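YceI-like domain protein (Burkholderia cenocepacia BC7, PDB 5IXH) is a bacterial lipocalin that holds the isoprenoid tail of an octaprenyl diphosphate in its beta barrel and is implicated in capturing antibiotics outside the cell. Local coordinates at residues 49-54 with 71-76; 101-106 with 135-140. One frame throughout, in Å; residues are numbered along the deposited sequence.

Contact 1 (49-54 with 71-76); sequences IDVASF and FDAKTY. With OTP ((2E,6E,10E,14E,18E,22E,26E)-3,7,11,15,19,23,27,31-octamethyldotriaconta-2,6,10,14,18,22,26,30-octaenyl trihydrogen diphosphate), chain C.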
loop_
_atom_site.group_PDB
_atom_site.type_symbol
_atom_site.label_atom_id
_atom_site.label_comp_id
_atom_site.label_asym_id
_atom_site.label_seq_id
_atom_site.Cartn_x
_atom_site.Cartn_y
_atom_site.Cartn_z
ATOM N N ILE A 49 -6.768 4.524 -0.039
ATOM C CA ILE A 49 -7.159 3.443 -0.930
ATOM C C ILE A 49 -8.616 3.067 -0.703
ATOM O O ILE A 49 -9.055 2.892 0.457
ATOM C CB ILE A 49 -6.249 2.233 -0.641
ATOM C CG1 ILE A 49 -4.783 2.510 -1.026
ATOM C CG2 ILE A 49 -6.756 0.970 -1.293
ATOM C CD1 ILE A 49 -4.330 1.935 -2.350
ATOM N N ASP A 50 -9.353 2.907 -1.806
ATOM C CA ASP A 50 -10.721 2.354 -1.782
ATOM C C ASP A 50 -10.604 0.836 -1.822
ATOM O O ASP A 50 -10.309 0.258 -2.875
ATOM C CB ASP A 50 -11.488 2.917 -2.977
ATOM C CG ASP A 50 -12.813 2.209 -3.262
ATOM O OD1 ASP A 50 -13.117 1.152 -2.687
ATOM O OD2 ASP A 50 -13.553 2.729 -4.126
ATOM N N VAL A 51 -10.777 0.167 -0.687
ATOM C CA VAL A 51 -10.381 -1.245 -0.620
ATOM C C VAL A 51 -11.270 -2.163 -1.465
ATOM O O VAL A 51 -10.788 -3.191 -1.922
ATOM C CB VAL A 51 -10.229 -1.792 0.839
ATOM C CG1 VAL A 51 -9.270 -0.914 1.640
ATOM C CG2 VAL A 51 -11.533 -1.887 1.521
ATOM N N ALA A 52 -12.525 -1.779 -1.703
ATOM C CA ALA A 52 -13.410 -2.559 -2.552
ATOM C C ALA A 52 -12.969 -2.580 -4.005
ATOM O O ALA A 52 -13.471 -3.363 -4.793
ATOM C CB ALA A 52 -14.842 -2.021 -2.448
ATOM N N SER A 53 -12.020 -1.728 -4.371
ATOM C CA SER A 53 -11.495 -1.695 -5.732
ATOM C C SER A 53 -10.350 -2.683 -5.928
ATOM O O SER A 53 -9.753 -2.718 -7.008
ATOM C CB SER A 53 -11.016 -0.293 -6.097
ATOM O OG SER A 53 -9.750 0.011 -5.506
ATOM N N PHE A 54 -10.056 -3.495 -4.937
ATOM C CA PHE A 54 -9.009 -4.517 -5.050
ATOM C C PHE A 54 -9.417 -5.579 -6.058
ATOM O O PHE A 54 -10.479 -6.190 -5.934
ATOM C CB PHE A 54 -8.708 -5.155 -3.690
ATOM C CG PHE A 54 -7.437 -5.977 -3.629
ATOM C CD1 PHE A 54 -6.200 -5.405 -3.861
ATOM C CD2 PHE A 54 -7.486 -7.327 -3.281
ATOM C CE1 PHE A 54 -5.051 -6.144 -3.765
ATOM C CE2 PHE A 54 -6.342 -8.079 -3.212
ATOM C CZ PHE A 54 -5.112 -7.492 -3.441
ATOM N N PHE A 71 -11.115 -7.984 4.028
ATOM C CA PHE A 71 -11.052 -6.541 4.261
ATOM C C PHE A 71 -12.229 -5.984 5.054
ATOM O O PHE A 71 -12.129 -4.915 5.637
ATOM C CB PHE A 71 -10.998 -5.759 2.947
ATOM C CG PHE A 71 -9.733 -5.950 2.144
ATOM C CD1 PHE A 71 -8.565 -6.410 2.704
ATOM C CD2 PHE A 71 -9.759 -5.722 0.783
ATOM C CE1 PHE A 71 -7.435 -6.581 1.923
ATOM C CE2 PHE A 71 -8.635 -5.881 0.007
ATOM C CZ PHE A 71 -7.489 -6.321 0.573
ATOM N N ASP A 72 -13.367 -6.661 5.019
ATOM C CA ASP A 72 -14.612 -6.100 5.566
ATOM C C ASP A 72 -14.843 -4.694 4.990
ATOM O O ASP A 72 -15.000 -3.702 5.725
ATOM C CB ASP A 72 -14.576 -6.086 7.088
ATOM C CG ASP A 72 -15.948 -5.868 7.723
ATOM O OD1 ASP A 72 -16.965 -5.712 7.016
ATOM O OD2 ASP A 72 -15.993 -5.852 8.963
ATOM N N ALA A 73 -14.871 -4.636 3.670
ATOM C CA ALA A 73 -14.910 -3.370 2.958
ATOM C C ALA A 73 -16.163 -2.534 3.249
ATOM O O ALA A 73 -16.107 -1.316 3.185
ATOM C CB ALA A 73 -14.805 -3.619 1.462
ATOM N N LYS A 74 -17.293 -3.150 3.557
ATOM C CA LYS A 74 -18.481 -2.366 3.882
ATOM C C LYS A 74 -18.307 -1.610 5.208
ATOM O O LYS A 74 -18.850 -0.530 5.374
ATOM C CB LYS A 74 -19.733 -3.243 3.921
ATOM C CG LYS A 74 -20.120 -3.802 2.557
ATOM C CD LYS A 74 -21.355 -4.694 2.649
ATOM C CE LYS A 74 -21.781 -5.209 1.278
ATOM N NZ LYS A 74 -22.134 -4.101 0.348
ATOM N N THR A 75 -17.608 -2.211 6.157
ATOM C CA THR A 75 -17.390 -1.606 7.486
ATOM C C THR A 75 -16.234 -0.615 7.455
ATOM O O THR A 75 -16.300 0.439 8.094
ATOM C CB THR A 75 -17.108 -2.699 8.502
ATOM O OG1 THR A 75 -18.202 -3.623 8.497
ATOM C CG2 THR A 75 -16.947 -2.133 9.882
ATOM N N TYR A 76 -15.193 -0.972 6.710
ATOM C CA TYR A 76 -13.970 -0.197 6.604
ATOM C C TYR A 76 -13.673 0.054 5.128
ATOM O O TYR A 76 -12.870 -0.658 4.499
ATOM C CB TYR A 76 -12.820 -0.958 7.242
ATOM C CG TYR A 76 -13.007 -1.216 8.715
ATOM C CD1 TYR A 76 -12.858 -0.187 9.644
ATOM C CD2 TYR A 76 -13.346 -2.470 9.195
ATOM C CE1 TYR A 76 -13.003 -0.383 10.971
ATOM C CE2 TYR A 76 -13.483 -2.674 10.584
ATOM C CZ TYR A 76 -13.323 -1.611 11.446
ATOM O OH TYR A 76 -13.475 -1.795 12.814
HETATM O O7 OTP C . -6.050 -23.643 -3.655
HETATM P P2 OTP C . -6.324 -22.686 -2.513
HETATM O O5 OTP C . -7.477 -23.201 -1.680
HETATM O O6 OTP C . -5.091 -22.556 -1.645
HETATM O O4 OTP C . -6.695 -21.256 -3.093
HETATM P P1 OTP C . -7.343 -20.079 -2.246
HETATM O O2 OTP C . -8.846 -20.245 -2.201
HETATM O O3 OTP C . -6.786 -20.080 -0.839
HETATM O O1 OTP C . -6.990 -18.715 -2.979
HETATM C C40 OTP C . -6.364 -17.637 -2.304
HETATM C C39 OTP C . -6.545 -16.467 -3.266
HETATM C C37 OTP C . -6.042 -15.216 -3.055
HETATM C C38 OTP C . -6.345 -14.193 -4.149
HETATM C C36 OTP C . -5.228 -14.811 -1.804
HETATM C C35 OTP C . -5.809 -13.493 -1.251
HETATM C C34 OTP C . -4.737 -12.632 -0.558
HETATM C C32 OTP C . -4.987 -11.295 -0.350
HETATM C C33 OTP C . -6.306 -10.655 -0.799
HETATM C C31 OTP C . -3.931 -10.418 0.346
HETATM C C30 OTP C . -4.598 -9.611 1.479
HETATM C C29 OTP C . -4.183 -8.156 1.236
HETATM C C27 OTP C . -3.579 -7.388 2.201
HETATM C C28 OTP C . -3.264 -7.862 3.621
HETATM C C26 OTP C . -3.204 -5.967 1.778
HETATM C C25 OTP C . -3.577 -4.944 2.860
HETATM C C24 OTP C . -3.059 -3.674 2.174
HETATM C C22 OTP C . -3.882 -2.628 1.860
HETATM C C23 OTP C . -5.378 -2.601 2.188
HETATM C C21 OTP C . -3.226 -1.436 1.167
HETATM C C20 OTP C . -2.915 -0.442 2.285
HETATM C C19 OTP C . -1.814 0.470 1.732
HETATM C C17 OTP C . -1.899 1.843 1.827
HETATM C C18 OTP C . -3.103 2.505 2.500
HETATM C C16 OTP C . -0.789 2.758 1.281
HETATM C C15 OTP C . 0.291 1.986 0.501
HETATM C C14 OTP C . 1.506 2.914 0.340
HETATM C C12 OTP C . 2.433 3.029 1.352
HETATM C C13 OTP C . 2.339 2.242 2.665
HETATM C C11 OTP C . 3.645 3.958 1.196
HETATM C C10 OTP C . 3.374 5.112 0.223
HETATM C C9 OTP C . 4.546 6.081 0.449
HETATM C C7 OTP C . 4.526 7.359 -0.046
HETATM C C8 OTP C . 3.329 7.872 -0.849
HETATM C C6 OTP C . 5.746 8.253 0.246
HETATM C C5 OTP C . 6.180 9.001 -1.017
HETATM C C4 OTP C . 7.657 9.362 -0.772
HETATM C C2 OTP C . 8.116 10.627 -0.482
HETATM C C3 OTP C . 9.620 10.792 -0.270
HETATM C C1 OTP C . 7.203 11.851 -0.370
#
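At the mouth of the lipocalin-like barrel, beside OTP, the turn that follows strand 44-50 packs against the loop leading into strand 78-90. Two phenylalanines, one from each segment, form an offset edge-to-face pair: the Phe71 ring turns its edge to one face of the Phe54 ring, with planes at 66° and centroids 5.5 Å apart. The Phe54 stem fits in too, its CB lying in the plane of the Phe71 ring, 3.8 Å from Phe71 CE2. Because CG of Phe54 stands anti to its backbone N (chi1 -166°), that ring also extends to the lipid, where Phe54 CE2 is 3.5 Å from OTP C33; Phe71 CE1 approaches OTP C29 at 3.7 Å. Farther from the lipid, Val51 CG2 touches Ala73 CB at 3.7 Å and the carbonyl Tyr76 O at 3.5 Å. No hydrogen bond joins 49-54 to 71-76; van der Waals and aromatic packing, Val51 O included, carries the contact, while within the turn Asp50 O accepts from both Ser53 N and Ser53 OG. Around it, Val65 of helix 59-66 touches both phenylalanines, Phe26 of strand 22-34 meets the Phe54 ring, and Val51 bonds through its backbone to Pro77, just before strand 78-90.

Contact 2 (101-106 with 135-140); sequences TIKGKA and FNVGTG. With OTP ((2E,6E,10E,14E,18E,22E,26E)-3,7,11,15,19,23,27,31-octamethyldotriaconta-2,6,10,14,18,22,26,30-octaenyl trihydrogen diphosphate), chain C.
Ile102 lays its terminal methyl over the Phe135 ring: CD1 stands 3.9 Å from the ring centroid and 4° off the normal, a CH-pi contact centred on the face. The branch point follows, with Ile102 CB 3.6 Å from Phe135 CD1. The other branch, Ile102 CG2, meets Val137 CG2 at 3.9 Å, the side chains crossing at about a right angle. Lys105 O lies in the plane of the Phe135 ring, 3.3 Å from Phe135 CD1; the hairpin thus meets the ring over one face and at its edge. Lys103 supplies the polar link. Its CG is anti to the backbone N (chi1 -158°) and the chain beyond is fully extended, running alongside the backbone of Phe135 and Asn136 until Lys103 NZ donates to Asn136 O at 2.8 Å, tilted 27° from that carbonyl plane. The same ammonium bonds to water 1 and the carbonyls of Lys68 and Trp70: four oxygens for three hydrogens, implying a shared or alternating bond, and a cluster expected to favour the charged form. Towards the lipid, Val137 CG1 comes within 3.7 Å of OTP C28 and Ile102 CD1 within 3.9 Å of OTP C24. A tight beta hairpin, closed by a type I' turn from Ile102 to Lys105, is covered by the loop before strand 151-160, and each contributes to the ligand pocket wall, through Ile102 and Val137 respectively.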
loop_
_atom_site.group_PDB
_atom_site.type_symbol
_atom_site.label_atom_id
_atom_site.label_comp_id
_atom_site.label_asym_id
_atom_site.label_seq_id
_atom_site.Cartn_x
_atom_site.Cartn_y
_atom_site.Cartn_z
ATOM N N THR A 101 -3.236 2.642 8.359
ATOM C CA THR A 101 -4.484 2.159 8.965
ATOM C C THR A 101 -5.200 1.288 7.946
ATOM O O THR A 101 -5.521 1.750 6.834
ATOM C CB THR A 101 -5.384 3.309 9.365
ATOM O OG1 THR A 101 -4.642 4.210 10.200
ATOM C CG2 THR A 101 -6.601 2.811 10.132
ATOM N N ILE A 102 -5.434 0.034 8.326
ATOM C CA ILE A 102 -6.127 -0.950 7.490
ATOM C C ILE A 102 -7.138 -1.631 8.406
ATOM O O ILE A 102 -6.814 -2.062 9.504
ATOM C CB ILE A 102 -5.161 -2.035 6.921
ATOM C CG1 ILE A 102 -4.068 -1.412 6.060
ATOM C CG2 ILE A 102 -5.945 -3.077 6.108
ATOM C CD1 ILE A 102 -2.907 -2.323 5.793
ATOM N N LYS A 103 -8.390 -1.729 7.941
ATOM C CA LYS A 103 -9.461 -2.360 8.682
ATOM C C LYS A 103 -9.561 -1.733 10.089
ATOM O O LYS A 103 -9.783 -2.383 11.101
ATOM C CB LYS A 103 -9.252 -3.886 8.705
ATOM C CG LYS A 103 -10.468 -4.715 8.964
ATOM C CD LYS A 103 -10.194 -6.217 8.797
ATOM C CE LYS A 103 -11.394 -7.076 9.181
ATOM N NZ LYS A 103 -11.183 -8.522 8.984
ATOM N N GLY A 104 -9.382 -0.420 10.104
ATOM C CA GLY A 104 -9.470 0.330 11.336
ATOM C C GLY A 104 -8.346 0.153 12.344
ATOM O O GLY A 104 -8.401 0.678 13.450
ATOM N N LYS A 105 -7.302 -0.593 11.976
ATOM C CA LYS A 105 -6.150 -0.833 12.846
ATOM C C LYS A 105 -4.972 -0.036 12.345
ATOM O O LYS A 105 -4.587 -0.127 11.187
ATOM C CB LYS A 105 -5.809 -2.315 12.838
ATOM C CG LYS A 105 -6.897 -3.202 13.404
ATOM C CD LYS A 105 -6.990 -3.086 14.914
ATOM C CE LYS A 105 -8.172 -3.873 15.450
ATOM N NZ LYS A 105 -8.094 -5.308 15.063
ATOM N N ALA A 106 -4.363 0.743 13.235
ATOM C CA ALA A 106 -3.236 1.591 12.899
ATOM C C ALA A 106 -1.912 1.020 13.384
ATOM O O ALA A 106 -1.804 0.464 14.476
ATOM C CB ALA A 106 -3.450 2.978 13.503
ATOM N N PHE A 135 -3.360 -6.556 11.031
ATOM C CA PHE A 135 -4.524 -5.735 10.739
ATOM C C PHE A 135 -5.827 -6.556 10.707
ATOM O O PHE A 135 -6.857 -6.079 10.264
ATOM C CB PHE A 135 -4.301 -5.015 9.402
ATOM C CG PHE A 135 -3.084 -4.149 9.392
ATOM C CD1 PHE A 135 -3.164 -2.840 9.834
ATOM C CD2 PHE A 135 -1.838 -4.645 8.979
ATOM C CE1 PHE A 135 -2.059 -2.039 9.872
ATOM C CE2 PHE A 135 -0.726 -3.839 9.006
ATOM C CZ PHE A 135 -0.828 -2.529 9.458
ATOM N N ASN A 136 -5.708 -7.800 11.182
ATOM C CA ASN A 136 -6.817 -8.743 11.241
ATOM C C ASN A 136 -7.410 -8.983 9.840
ATOM O O ASN A 136 -8.608 -9.230 9.716
ATOM C CB ASN A 136 -7.879 -8.249 12.246
ATOM C CG ASN A 136 -8.487 -9.370 13.053
ATOM O OD1 ASN A 136 -7.807 -10.333 13.412
ATOM N ND2 ASN A 136 -9.783 -9.265 13.331
ATOM N N VAL A 137 -6.587 -8.921 8.792
ATOM C CA VAL A 137 -7.003 -9.188 7.412
ATOM C C VAL A 137 -6.821 -10.679 7.110
ATOM O O VAL A 137 -5.705 -11.182 6.963
ATOM C CB VAL A 137 -6.235 -8.312 6.412
ATOM C CG1 VAL A 137 -6.555 -8.715 4.967
ATOM C CG2 VAL A 137 -6.590 -6.840 6.652
ATOM N N GLY A 138 -7.948 -11.370 7.039
ATOM C CA GLY A 138 -7.993 -12.821 6.857
ATOM C C GLY A 138 -8.060 -13.474 8.229
ATOM O O GLY A 138 -7.080 -14.074 8.696
ATOM N N THR A 139 -9.212 -13.371 8.864
ATOM C CA THR A 139 -9.434 -13.967 10.170
ATOM C C THR A 139 -10.367 -15.151 10.041
ATOM O O THR A 139 -10.652 -15.618 8.941
ATOM C CB THR A 139 -10.006 -12.943 11.154
ATOM O OG1 THR A 139 -11.271 -12.448 10.684
ATOM C CG2 THR A 139 -9.102 -11.819 11.308
ATOM N N GLY A 140 -10.841 -15.670 11.168
ATOM C CA GLY A 140 -11.666 -16.867 11.141
ATOM C C GLY A 140 -10.890 -18.023 10.539
ATOM O O GLY A 140 -9.747 -18.258 10.913
HETATM O O7 OTP C . -6.050 -23.643 -3.655
HETATM P P2 OTP C . -6.324 -22.686 -2.513
HETATM O O5 OTP C . -7.477 -23.201 -1.680
HETATM O O6 OTP C . -5.091 -22.556 -1.645
HETATM O O4 OTP C . -6.695 -21.256 -3.093
HETATM P P1 OTP C . -7.343 -20.079 -2.246
HETATM O O2 OTP C . -8.846 -20.245 -2.201
HETATM O O3 OTP C . -6.786 -20.080 -0.839
HETATM O O1 OTP C . -6.990 -18.715 -2.979
HETATM C C40 OTP C . -6.364 -17.637 -2.304
HETATM C C39 OTP C . -6.545 -16.467 -3.266
HETATM C C37 OTP C . -6.042 -15.216 -3.055
HETATM C C38 OTP C . -6.345 -14.193 -4.149
HETATM C C36 OTP C . -5.228 -14.811 -1.804
HETATM C C35 OTP C . -5.809 -13.493 -1.251
HETATM C C34 OTP C . -4.737 -12.632 -0.558
HETATM C C32 OTP C . -4.987 -11.295 -0.350
HETATM C C33 OTP C . -6.306 -10.655 -0.799
HETATM C C31 OTP C . -3.931 -10.418 0.346
HETATM C C30 OTP C . -4.598 -9.611 1.479
HETATM C C29 OTP C . -4.183 -8.156 1.236
HETATM C C27 OTP C . -3.579 -7.388 2.201
HETATM C C28 OTP C . -3.264 -7.862 3.621
HETATM C C26 OTP C . -3.204 -5.967 1.778
HETATM C C25 OTP C . -3.577 -4.944 2.860
HETATM C C24 OTP C . -3.059 -3.674 2.174
HETATM C C22 OTP C . -3.882 -2.628 1.860
HETATM C C23 OTP C . -5.378 -2.601 2.188
HETATM C C21 OTP C . -3.226 -1.436 1.167
HETATM C C20 OTP C . -2.915 -0.442 2.285
HETATM C C19 OTP C . -1.814 0.470 1.732
HETATM C C17 OTP C . -1.899 1.843 1.827
HETATM C C18 OTP C . -3.103 2.505 2.500
HETATM C C16 OTP C . -0.789 2.758 1.281
HETATM C C15 OTP C . 0.291 1.986 0.501
HETATM C C14 OTP C . 1.506 2.914 0.340
HETATM C C12 OTP C . 2.433 3.029 1.352
HETATM C C13 OTP C . 2.339 2.242 2.665
HETATM C C11 OTP C . 3.645 3.958 1.196
HETATM C C10 OTP C . 3.374 5.112 0.223
HETATM C C9 OTP C . 4.546 6.081 0.449
HETATM C C7 OTP C . 4.526 7.359 -0.046
HETATM C C8 OTP C . 3.329 7.872 -0.849
HETATM C C6 OTP C . 5.746 8.253 0.246
HETATM C C5 OTP C . 6.180 9.001 -1.017
HETATM C C4 OTP C . 7.657 9.362 -0.772
HETATM C C2 OTP C . 8.116 10.627 -0.482
HETATM C C3 OTP C . 9.620 10.792 -0.270
HETATM C C1 OTP C . 7.203 11.851 -0.370
HETATM O O HOH W 1 -13.017 -9.569 10.882
#

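Both segments of contact 1 precede both segments of contact 2 in sequence, yet the centres of the two contacts lie about 11 Å apart, in the same half of the molecule. Both reach the curled antiparallel sheet, and they touch directly: Phe71 CD1 is 3.8 Å from Val137 CG1, and the Tyr76 ring packs on the hairpin turn, with Tyr76 CD1 3.5 Å from Gly104 N. Loop 71-76 thus lies between the turn 49-54 and the hairpin 101-106. Residues of both contacts also meet OTP, which brings these loops together beside the lipid, consistent with a composite rim at one end of the barrel.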